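Local coordinates for protein sialidase B (Streptococcus pneumoniae TIGR4, PDB 4XJA) that hydrolyses alpha-(2->3)-, alpha-(2->6)- and alpha-(2->8)-glycosidic linkages of terminal sialic acid residues in oligosaccharides, glycoproteins and glycolipids, at residues A[545-550]-A[576-581]; A[552-557]-A[613-618]. The protein carries 1 engineered substitution. All coordinates share one frame; numbering follows the deposited sequence.

Contact 1. Residues A[545-550]-A[576-581]; sequences GIQQTS and NSRSGR. With SFJ ((2R,3R,4R,5R,6R)-5-acetamido-2,3-difluoro-4-hydroxy-6-[(1R,2R)-1,2,3-trihydroxypropyl]tetrahydro-2H-pyran-2-carboxylic acid), chain F.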
ATOM      1  N   GLY A 545      -2.542  14.924 -21.237  1.00 33.88           N
ATOM      2  CA  GLY A 545      -1.325  15.424 -20.634  1.00 31.38           C
ATOM      3  C   GLY A 545      -0.835  14.506 -19.532  1.00 28.47           C
ATOM      4  O   GLY A 545       0.298  14.634 -19.065  1.00 30.39           O
ATOM      5  N   ILE A 546      -1.702  13.595 -19.097  1.00 24.82           N
ATOM      6  CA  ILE A 546      -1.311  12.545 -18.162  1.00 23.36           C
ATOM      7  C   ILE A 546      -1.768  11.211 -18.740  1.00 22.47           C
ATOM      8  O   ILE A 546      -2.906  11.084 -19.199  1.00 20.20           O
ATOM      9  CB  ILE A 546      -1.956  12.731 -16.775  1.00 24.37           C
ATOM     10  CG1 ILE A 546      -1.644  14.115 -16.205  1.00 23.13           C
ATOM     11  CG2 ILE A 546      -1.496  11.628 -15.810  1.00 20.89           C
ATOM     12  CD1 ILE A 546      -2.500  14.470 -14.995  1.00 21.43           C
ATOM     13  N   GLN A 547      -0.882  10.221 -18.727  1.00 21.04           N
ATOM     14  CA  GLN A 547      -1.242   8.889 -19.203  1.00 22.36           C
ATOM     15  C   GLN A 547      -1.355   7.892 -18.056  1.00 18.92           C
ATOM     16  O   GLN A 547      -0.546   7.897 -17.140  1.00 18.28           O
ATOM     17  CB  GLN A 547      -0.212   8.395 -20.224  1.00 22.50           C
ATOM     18  CG  GLN A 547      -0.433   8.980 -21.604  1.00 37.67           C
ATOM     19  CD  GLN A 547       0.839   9.477 -22.241  1.00 49.89           C
ATOM     20  OE1 GLN A 547       1.782   8.712 -22.453  1.00 50.96           O
ATOM     21  NE2 GLN A 547       0.875  10.769 -22.559  1.00 51.47           N
ATOM     22  N   GLN A 548      -2.358   7.028 -18.122  1.00 17.69           N
ATOM     23  CA  GLN A 548      -2.437   5.898 -17.217  1.00 16.80           C
ATOM     24  C   GLN A 548      -2.483   4.645 -18.076  1.00 21.47           C
ATOM     25  O   GLN A 548      -2.585   4.717 -19.300  1.00 17.29           O
ATOM     26  CB  GLN A 548      -3.674   6.000 -16.305  1.00 17.00           C
ATOM     27  CG  GLN A 548      -3.502   6.989 -15.123  1.00 18.90           C
ATOM     28  CD  GLN A 548      -4.428   6.686 -13.950  1.00 18.91           C
ATOM     29  OE1 GLN A 548      -5.359   5.895 -14.074  1.00 17.07           O
ATOM     30  NE2 GLN A 548      -4.161   7.303 -12.795  1.00 16.36           N
ATOM     31  N   THR A 549      -2.395   3.495 -17.431  1.00 16.87           N
ATOM     32  CA  THR A 549      -2.562   2.230 -18.120  1.00 20.10           C
ATOM     33  C   THR A 549      -4.029   2.013 -18.444  1.00 19.23           C
ATOM     34  O   THR A 549      -4.893   2.762 -17.971  1.00 16.53           O
ATOM     35  CB  THR A 549      -2.101   1.091 -17.234  1.00 17.70           C
ATOM     36  OG1 THR A 549      -2.848   1.130 -16.015  1.00 18.40           O
ATOM     37  CG2 THR A 549      -0.610   1.248 -16.912  1.00 18.14           C
ATOM     38  N   SER A 550      -4.306   0.977 -19.236  1.00 18.88           N
ATOM     39  CA  SER A 550      -5.676   0.614 -19.591  1.00 18.98           C
ATOM     40  C   SER A 550      -6.492   0.293 -18.341  1.00 16.99           C
ATOM     41  O   SER A 550      -7.687   0.576 -18.279  1.00 15.61           O
ATOM     42  CB  SER A 550      -5.675  -0.597 -20.532  1.00 20.10           C
ATOM     43  OG  SER A 550      -5.120  -1.735 -19.883  1.00 21.33           O
ATOM     44  N   ASN A 576       2.336   8.512 -14.101  1.00 14.48           N
ATOM     45  CA  ASN A 576       2.160   9.032 -15.452  1.00 16.31           C
ATOM     46  C   ASN A 576       2.885   8.088 -16.396  1.00 19.84           C
ATOM     47  O   ASN A 576       4.092   8.229 -16.634  1.00 17.80           O
ATOM     48  CB  ASN A 576       2.729  10.448 -15.563  1.00 19.25           C
ATOM     49  CG  ASN A 576       2.302  11.153 -16.848  1.00 24.35           C
ATOM     50  OD1 ASN A 576       1.781  10.528 -17.770  1.00 22.09           O
ATOM     51  ND2 ASN A 576       2.512  12.462 -16.902  1.00 25.22           N
ATOM     52  N   SER A 577       2.152   7.099 -16.902  1.00 18.51           N
ATOM     53  CA  SER A 577       2.751   6.005 -17.675  1.00 16.23           C
ATOM     54  C   SER A 577       1.659   5.193 -18.353  1.00 21.88           C
ATOM     55  O   SER A 577       0.627   4.904 -17.731  1.00 16.70           O
ATOM     56  CB  SER A 577       3.554   5.084 -16.744  1.00 20.55           C
ATOM     57  OG  SER A 577       4.077   3.958 -17.435  1.00 17.39           O
ATOM     58  N   ARG A 578       1.884   4.828 -19.618  1.00 21.37           N
ATOM     59  CA  ARG A 578       0.958   3.968 -20.365  1.00 23.33           C
ATOM     60  C   ARG A 578       1.246   2.483 -20.133  1.00 21.83           C
ATOM     61  O   ARG A 578       0.468   1.627 -20.556  1.00 27.01           O
ATOM     62  CB  ARG A 578       1.079   4.197 -21.881  1.00 23.24           C
ATOM     63  CG  ARG A 578       0.900   5.606 -22.396  1.00 35.89           C
ATOM     64  CD  ARG A 578       0.931   5.601 -23.937  1.00 47.74           C
ATOM     65  NE  ARG A 578       1.046   6.935 -24.531  1.00 50.78           N
ATOM     66  CZ  ARG A 578       0.018   7.736 -24.821  1.00 59.64           C
ATOM     67  NH1 ARG A 578      -1.231   7.366 -24.563  1.00 57.24           N
ATOM     68  NH2 ARG A 578       0.246   8.927 -25.359  1.00 65.77           N
ATOM     69  N   SER A 579       2.371   2.181 -19.493  1.00 19.85           N
ATOM     70  CA  SER A 579       2.885   0.811 -19.408  1.00 24.88           C
ATOM     71  C   SER A 579       2.607   0.109 -18.075  1.00 26.92           C
ATOM     72  O   SER A 579       2.124  -1.031 -18.053  1.00 25.17           O
ATOM     73  CB  SER A 579       4.393   0.799 -19.674  1.00 24.82           C
ATOM     74  OG  SER A 579       4.689   1.489 -20.872  1.00 35.89           O
ATOM     75  N   GLY A 580       2.921   0.781 -16.969  1.00 16.76           N
ATOM     76  CA  GLY A 580       2.709   0.195 -15.653  1.00 17.14           C
ATOM     77  C   GLY A 580       2.430   1.248 -14.589  1.00 17.66           C
ATOM     78  O   GLY A 580       2.149   2.404 -14.918  1.00 16.09           O
ATOM     79  N   ARG A 581       2.481   0.857 -13.318  1.00 13.80           N
ATOM     80  CA  ARG A 581       2.306   1.826 -12.237  1.00 13.25           C
ATOM     81  C   ARG A 581       3.688   2.308 -11.842  1.00 15.10           C
ATOM     82  O   ARG A 581       4.329   1.773 -10.930  1.00 15.27           O
ATOM     83  CB  ARG A 581       1.518   1.216 -11.066  1.00 14.56           C
ATOM     84  CG  ARG A 581       0.061   0.844 -11.474  1.00 13.09           C
ATOM     85  CD  ARG A 581      -0.747   0.249 -10.341  1.00 15.69           C
ATOM     86  NE  ARG A 581      -2.185   0.287 -10.628  1.00 13.92           N
ATOM     87  CZ  ARG A 581      -3.107  -0.342  -9.911  1.00 17.24           C
ATOM     88  NH1 ARG A 581      -2.744  -1.065  -8.859  1.00 16.33           N
ATOM     89  NH2 ARG A 581      -4.390  -0.240 -10.245  1.00 15.52           N
TER
HETATM   90  C11 SFJ F 705     -12.609  -3.475  -3.162  1.00 19.07           C
HETATM   91  C9  SFJ F 705     -10.584  -4.755  -8.984  0.78 38.41           C
HETATM   92  C10 SFJ F 705     -11.325  -3.834  -3.910  0.56 22.64           C
HETATM   93  C1  SFJ F 705      -6.000  -2.108  -7.658  0.93 19.17           C
HETATM   94  C7  SFJ F 705      -9.498  -4.503  -6.868  0.35 28.38           C
HETATM   95  C4  SFJ F 705      -8.074  -2.075  -4.278  1.00 18.51           C
HETATM   96  C3  SFJ F 705      -6.732  -2.308  -5.082  0.80 19.57           C
HETATM   97  C5  SFJ F 705      -9.158  -3.056  -4.782  1.00 18.64           C
HETATM   98  C6  SFJ F 705      -9.314  -3.033  -6.297  0.90 21.64           C
HETATM   99  C2  SFJ F 705      -7.045  -2.712  -6.669  0.31 21.18           C
HETATM  100  N5  SFJ F 705     -10.446  -2.835  -4.144  0.96 19.18           N
HETATM  101  O10 SFJ F 705     -11.121  -4.981  -4.220  0.93 23.64           O
HETATM  102  O9  SFJ F 705     -11.302  -5.796  -8.400  0.40 41.93           O
HETATM  103  O1A SFJ F 705      -6.401  -1.733  -8.767  1.00 19.09           O
HETATM  104  O8  SFJ F 705      -8.487  -3.826  -9.053  0.64 38.88           O
HETATM  105  O7  SFJ F 705      -8.876  -5.585  -6.163  0.32 29.96           O
HETATM  106  O4  SFJ F 705      -7.937  -2.126  -2.926  0.95 18.53           O
HETATM  107  O6  SFJ F 705      -8.325  -2.309  -6.955  0.84 22.42           O
HETATM  108  FAI SFJ F 705      -6.187  -3.069  -4.576  0.66 21.14           F
HETATM  109  FAJ SFJ F 705      -6.904  -3.914  -6.994  0.55 26.85           F
HETATM  110  O1B SFJ F 705      -4.845  -2.159  -7.234  0.96 20.09           O
HETATM  111  C8  SFJ F 705      -9.249  -4.777  -8.386  0.88 32.89           C
HETATM  112  O   HOH W   1       2.773  14.189 -19.485  1.00 40.02           O
HETATM  113  O   HOH W   2      -2.084  -0.159 -20.640  1.00 19.68           O
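Gln547 faces Asn576 and Thr549 faces Arg578 where two loops without regular structure run side by side, the CA atoms of Thr549 and Arg578 only 4.5 Å apart. Gln547 holds the pair together through both of its peptide groups. Its N donates to Asn576 OD1 at 2.8 Å, an almost straight bond (174°) that reaches the amide oxygen from above the carbonyl plane, and its O accepts from Ser577 N. With CG anti to the backbone N (chi1 -167°), Asn576 extends its amide to that N-H; its ND2 donates both to Gln585 and to a water that in turn donates to Gly545 O.

The Gln547 side chain, turned about its CB-CG bond, stacks its amide over one face of the Arg578 guanidinium. The two planes are 21° apart, and Gln547 CD sits 3.1 Å above the centre of the guanidinium. Gln547 OE1 lies 2.8 Å from Arg578 NE, but over the face, at an angle too poor for a hydrogen bond, which makes this a stack. Farther along, Thr549 CG2 packs 3.6 Å from Gly580 N, while Thr549 OG1 turns to Gly552 N. Ser577 OG accepts from Ser579 N in an ST turn that shapes the bend leading to Arg581.

Arg581 carries the loop into the active site, meeting the carboxylate of the bound difluoro sialic acid derivative end-on: NH1 to O1B and NH2 to O1A, both 2.9 Å. Arg207 and Arg519 also bond the ligand, completing the arginine triad known from sialidases. Ser635 takes a further bond from Arg581 NH1. This paired, nearly straight grip would fix the carboxylate's rotation and probably favours its anionic form.

Contact 2. Residues A[552-557]-A[613-618]; sequences GTQVSA and YAYSAI. With SFJ ((2R,3R,4R,5R,6R)-5-acetamido-2,3-difluoro-4-hydroxy-6-[(1R,2R)-1,2,3-trihydroxypropyl]tetrahydro-2H-pyran-2-carboxylic acid), chain F.
Gln554 meets Tyr615, and Ser556 meets Ala617, along two segments that run in the same direction, 9° apart, with CA atoms of 5.4 Å and 5.7 Å separation at these two pairs. Each segment leads into the first strand of its sheet, 556-559 and 616-620, so the contact joins two neighbouring blades of the sialidase beta-propeller. No direct backbone hydrogen bond links them; side chains and two waters bridge them.

Gln554 reaches across in two ways. Its CB sits over one face of the Tyr615 ring, 3.6 Å from the centroid and 12° off the normal, a CH-pi contact. From there CG leaves on the side opposite the backbone N (chi1 -172°), the chain bends, and OE1 accepts from Ser616 N at 3.1 Å, the donor tilted from the carbonyl plane. Gln554 NE2 donates to a water that also lies within hydrogen-bonding distance of Ser616 O, and makes a weak bond to Pro454 O. A second water lies within hydrogen-bonding distance of Gln554 O, Ala614 O and Ser616 OG. Thr553 CG2 packs against Ala614 O, 3.6 Å away.

Ser556 OG and Ser616 OG share a hydrogen bond of 3.0 Å, each hydroxyl folded between its own backbone N and carbonyl carbon; Ser616 OG is also bonded to Ser573 OG of strand 569-575. Ile618 CG1 lies against Ser556 OG.

Tyr615 is the probable nucleophile, judged from relatives, and Gln554 covers one face of its ring, which probably limits its movement. Arg207 makes a cation-pi contact with the same ring. At its far end, Tyr615 OH is hydrogen-bonded to Glu503 OE1 and stands 3.0 Å from C1, the carboxylate carbon of the bound inhibitor.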
ATOM      1  N   GLY A 552      -5.666   1.399 -15.218  1.00 16.32           N
ATOM      2  CA  GLY A 552      -5.696   2.636 -14.452  1.00 15.86           C
ATOM      3  C   GLY A 552      -5.218   2.482 -13.024  1.00 16.81           C
ATOM      4  O   GLY A 552      -4.939   1.367 -12.560  1.00 16.78           O
ATOM      5  N   THR A 553      -5.109   3.617 -12.333  1.00 15.04           N
ATOM      6  CA  THR A 553      -4.629   3.663 -10.961  1.00 14.05           C
ATOM      7  C   THR A 553      -5.382   4.776 -10.233  1.00 15.90           C
ATOM      8  O   THR A 553      -5.750   5.787 -10.837  1.00 14.52           O
ATOM      9  CB  THR A 553      -3.107   3.963 -10.904  1.00 17.86           C
ATOM     10  OG1 THR A 553      -2.392   3.047 -11.757  1.00 16.09           O
ATOM     11  CG2 THR A 553      -2.570   3.842  -9.474  1.00 12.04           C
ATOM     12  N   GLN A 554      -5.621   4.578  -8.941  1.00 17.03           N
ATOM     13  CA  GLN A 554      -6.134   5.641  -8.084  1.00 17.57           C
ATOM     14  C   GLN A 554      -5.383   6.955  -8.328  1.00 15.31           C
ATOM     15  O   GLN A 554      -4.152   6.962  -8.491  1.00 15.48           O
ATOM     16  CB  GLN A 554      -6.000   5.233  -6.615  1.00 16.88           C
ATOM     17  CG  GLN A 554      -6.694   6.219  -5.659  1.00 17.76           C
ATOM     18  CD  GLN A 554      -5.955   6.371  -4.349  1.00 20.15           C
ATOM     19  OE1 GLN A 554      -4.811   5.928  -4.207  1.00 19.62           O
ATOM     20  NE2 GLN A 554      -6.606   6.992  -3.377  1.00 18.31           N
ATOM     21  N   VAL A 555      -6.136   8.052  -8.394  1.00 15.15           N
ATOM     22  CA  VAL A 555      -5.565   9.399  -8.486  1.00 14.85           C
ATOM     23  C   VAL A 555      -5.995  10.196  -7.245  1.00 20.25           C
ATOM     24  O   VAL A 555      -7.170  10.204  -6.879  1.00 18.35           O
ATOM     25  CB  VAL A 555      -5.994  10.109  -9.818  1.00 16.67           C
ATOM     26  CG1 VAL A 555      -7.486   9.949 -10.070  1.00 19.27           C
ATOM     27  CG2 VAL A 555      -5.616  11.587  -9.826  1.00 19.58           C
ATOM     28  N   SER A 556      -5.045  10.820  -6.560  1.00 15.67           N
ATOM     29  CA  SER A 556      -5.413  11.637  -5.410  1.00 16.09           C
ATOM     30  C   SER A 556      -5.367  13.102  -5.823  1.00 15.73           C
ATOM     31  O   SER A 556      -4.648  13.463  -6.761  1.00 14.27           O
ATOM     32  CB  SER A 556      -4.555  11.333  -4.175  1.00 15.02           C
ATOM     33  OG  SER A 556      -3.173  11.389  -4.452  1.00 18.17           O
ATOM     34  N   ALA A 557      -6.168  13.934  -5.162  1.00 17.23           N
ATOM     35  CA  ALA A 557      -6.364  15.314  -5.615  1.00 17.82           C
ATOM     36  C   ALA A 557      -6.690  16.249  -4.450  1.00 19.32           C
ATOM     37  O   ALA A 557      -7.513  15.921  -3.609  1.00 16.13           O
ATOM     38  CB  ALA A 557      -7.486  15.362  -6.645  1.00 13.32           C
ATOM     39  N   TYR A 613       5.294   3.535  -8.777  1.00 14.91           N
ATOM     40  CA  TYR A 613       4.439   4.490  -8.080  1.00 15.63           C
ATOM     41  C   TYR A 613       3.006   4.090  -8.363  1.00 16.10           C
ATOM     42  O   TYR A 613       2.586   4.060  -9.528  1.00 14.81           O
ATOM     43  CB  TYR A 613       4.699   5.907  -8.599  1.00 13.88           C
ATOM     44  CG  TYR A 613       4.063   7.024  -7.783  1.00 15.78           C
ATOM     45  CD1 TYR A 613       2.769   7.474  -8.050  1.00 15.36           C
ATOM     46  CD2 TYR A 613       4.775   7.656  -6.773  1.00 16.33           C
ATOM     47  CE1 TYR A 613       2.199   8.529  -7.306  1.00 15.68           C
ATOM     48  CE2 TYR A 613       4.213   8.685  -6.025  1.00 14.25           C
ATOM     49  CZ  TYR A 613       2.939   9.120  -6.294  1.00 15.82           C
ATOM     50  OH  TYR A 613       2.419  10.160  -5.538  1.00 16.09           O
ATOM     51  N   ALA A 614       2.249   3.751  -7.322  1.00 14.81           N
ATOM     52  CA  ALA A 614       0.874   3.305  -7.543  1.00 13.27           C
ATOM     53  C   ALA A 614      -0.151   4.153  -6.803  1.00 12.60           C
ATOM     54  O   ALA A 614      -0.307   5.341  -7.101  1.00 13.35           O
ATOM     55  CB  ALA A 614       0.713   1.817  -7.218  1.00 14.35           C
ATOM     56  N   TYR A 615      -0.867   3.558  -5.856  1.00 14.63           N
ATOM     57  CA  TYR A 615      -1.866   4.319  -5.111  1.00 15.17           C
ATOM     58  C   TYR A 615      -1.154   5.355  -4.252  1.00 16.64           C
ATOM     59  O   TYR A 615      -0.034   5.127  -3.789  1.00 12.47           O
ATOM     60  CB  TYR A 615      -2.700   3.407  -4.222  1.00 13.18           C
ATOM     61  CG  TYR A 615      -3.836   2.681  -4.921  1.00 17.51           C
ATOM     62  CD1 TYR A 615      -3.642   2.019  -6.135  1.00 17.57           C
ATOM     63  CD2 TYR A 615      -5.093   2.607  -4.335  1.00 15.04           C
ATOM     64  CE1 TYR A 615      -4.697   1.321  -6.758  1.00 16.22           C
ATOM     65  CE2 TYR A 615      -6.136   1.915  -4.942  1.00 16.98           C
ATOM     66  CZ  TYR A 615      -5.935   1.273  -6.141  1.00 19.35           C
ATOM     67  OH  TYR A 615      -6.993   0.591  -6.715  1.00 15.17           O
ATOM     68  N   SER A 616      -1.805   6.494  -4.028  1.00 14.00           N
ATOM     69  CA  SER A 616      -1.154   7.591  -3.326  1.00 14.36           C
ATOM     70  C   SER A 616      -2.156   8.420  -2.549  1.00 13.66           C
ATOM     71  O   SER A 616      -3.360   8.376  -2.812  1.00 14.07           O
ATOM     72  CB  SER A 616      -0.428   8.488  -4.323  1.00 15.64           C
ATOM     73  OG  SER A 616      -1.344   9.079  -5.235  1.00 16.06           O
ATOM     74  N   ALA A 617      -1.632   9.186  -1.599  1.00 12.44           N
ATOM     75  CA  ALA A 617      -2.410  10.092  -0.777  1.00 13.36           C
ATOM     76  C   ALA A 617      -1.641  11.395  -0.725  1.00 14.44           C
ATOM     77  O   ALA A 617      -0.435  11.391  -0.526  1.00 14.06           O
ATOM     78  CB  ALA A 617      -2.535   9.528   0.624  1.00 11.02           C
ATOM     79  N   ILE A 618      -2.328  12.515  -0.883  1.00 14.58           N
ATOM     80  CA  ILE A 618      -1.661  13.791  -0.715  1.00 15.76           C
ATOM     81  C   ILE A 618      -2.489  14.702   0.152  1.00 14.20           C
ATOM     82  O   ILE A 618      -3.726  14.649   0.141  1.00 14.62           O
ATOM     83  CB  ILE A 618      -1.383  14.496  -2.044  1.00 13.68           C
ATOM     84  CG1 ILE A 618      -2.656  14.608  -2.869  1.00 15.74           C
ATOM     85  CG2 ILE A 618      -0.282  13.757  -2.844  1.00 18.63           C
ATOM     86  CD1 ILE A 618      -2.420  15.336  -4.166  1.00 20.31           C
TER
HETATM   87  C11 SFJ F 705     -12.609  -3.475  -3.162  1.00 19.07           C
HETATM   88  C9  SFJ F 705     -10.584  -4.755  -8.984  0.78 38.41           C
HETATM   89  C10 SFJ F 705     -11.325  -3.834  -3.910  0.56 22.64           C
HETATM   90  C1  SFJ F 705      -6.000  -2.108  -7.658  0.93 19.17           C
HETATM   91  C7  SFJ F 705      -9.498  -4.503  -6.868  0.35 28.38           C
HETATM   92  C4  SFJ F 705      -8.074  -2.075  -4.278  1.00 18.51           C
HETATM   93  C3  SFJ F 705      -6.732  -2.308  -5.082  0.80 19.57           C
HETATM   94  C5  SFJ F 705      -9.158  -3.056  -4.782  1.00 18.64           C
HETATM   95  C6  SFJ F 705      -9.314  -3.033  -6.297  0.90 21.64           C
HETATM   96  C2  SFJ F 705      -7.045  -2.712  -6.669  0.31 21.18           C
HETATM   97  N5  SFJ F 705     -10.446  -2.835  -4.144  0.96 19.18           N
HETATM   98  O10 SFJ F 705     -11.121  -4.981  -4.220  0.93 23.64           O
HETATM   99  O9  SFJ F 705     -11.302  -5.796  -8.400  0.40 41.93           O
HETATM  100  O1A SFJ F 705      -6.401  -1.733  -8.767  1.00 19.09           O
HETATM  101  O8  SFJ F 705      -8.487  -3.826  -9.053  0.64 38.88           O
HETATM  102  O7  SFJ F 705      -8.876  -5.585  -6.163  0.32 29.96           O
HETATM  103  O4  SFJ F 705      -7.937  -2.126  -2.926  0.95 18.53           O
HETATM  104  O6  SFJ F 705      -8.325  -2.309  -6.955  0.84 22.42           O
HETATM  105  FAI SFJ F 705      -6.187  -3.069  -4.576  0.66 21.14           F
HETATM  106  FAJ SFJ F 705      -6.904  -3.914  -6.994  0.55 26.85           F
HETATM  107  O1B SFJ F 705      -4.845  -2.159  -7.234  0.96 20.09           O
HETATM  108  C8  SFJ F 705      -9.249  -4.777  -8.386  0.88 32.89           C
HETATM  109  O   HOH W   3      -1.799   7.598  -7.287  1.00 14.09           O
HETATM  110  O   HOH W   4      -5.389   8.239  -0.997  1.00 14.28           O

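In the fold
The four segments alternate along the chain: 545-550, 552-557, 576-581, 613-618. Three belong to one blade of the propeller, the four-stranded sheet of 556-559, 569-575, 584-592 and 597-605, or to the loop entering it, whereas 613-618 opens the next sheet. Contact 2 lies about 11 Å from the centre of the chain and contact 1 about 19 Å; their centres are 12 Å apart. They touch directly: Arg581 NH2 bonds Gly552 O, Gln548 OE1 accepts from Thr553 N, and Arg581 NH1 packs beside Tyr615. Both reach the same inhibitor, so the loops of adjacent blades bring one of the ligand-binding arginines and the probable nucleophile into one pocket.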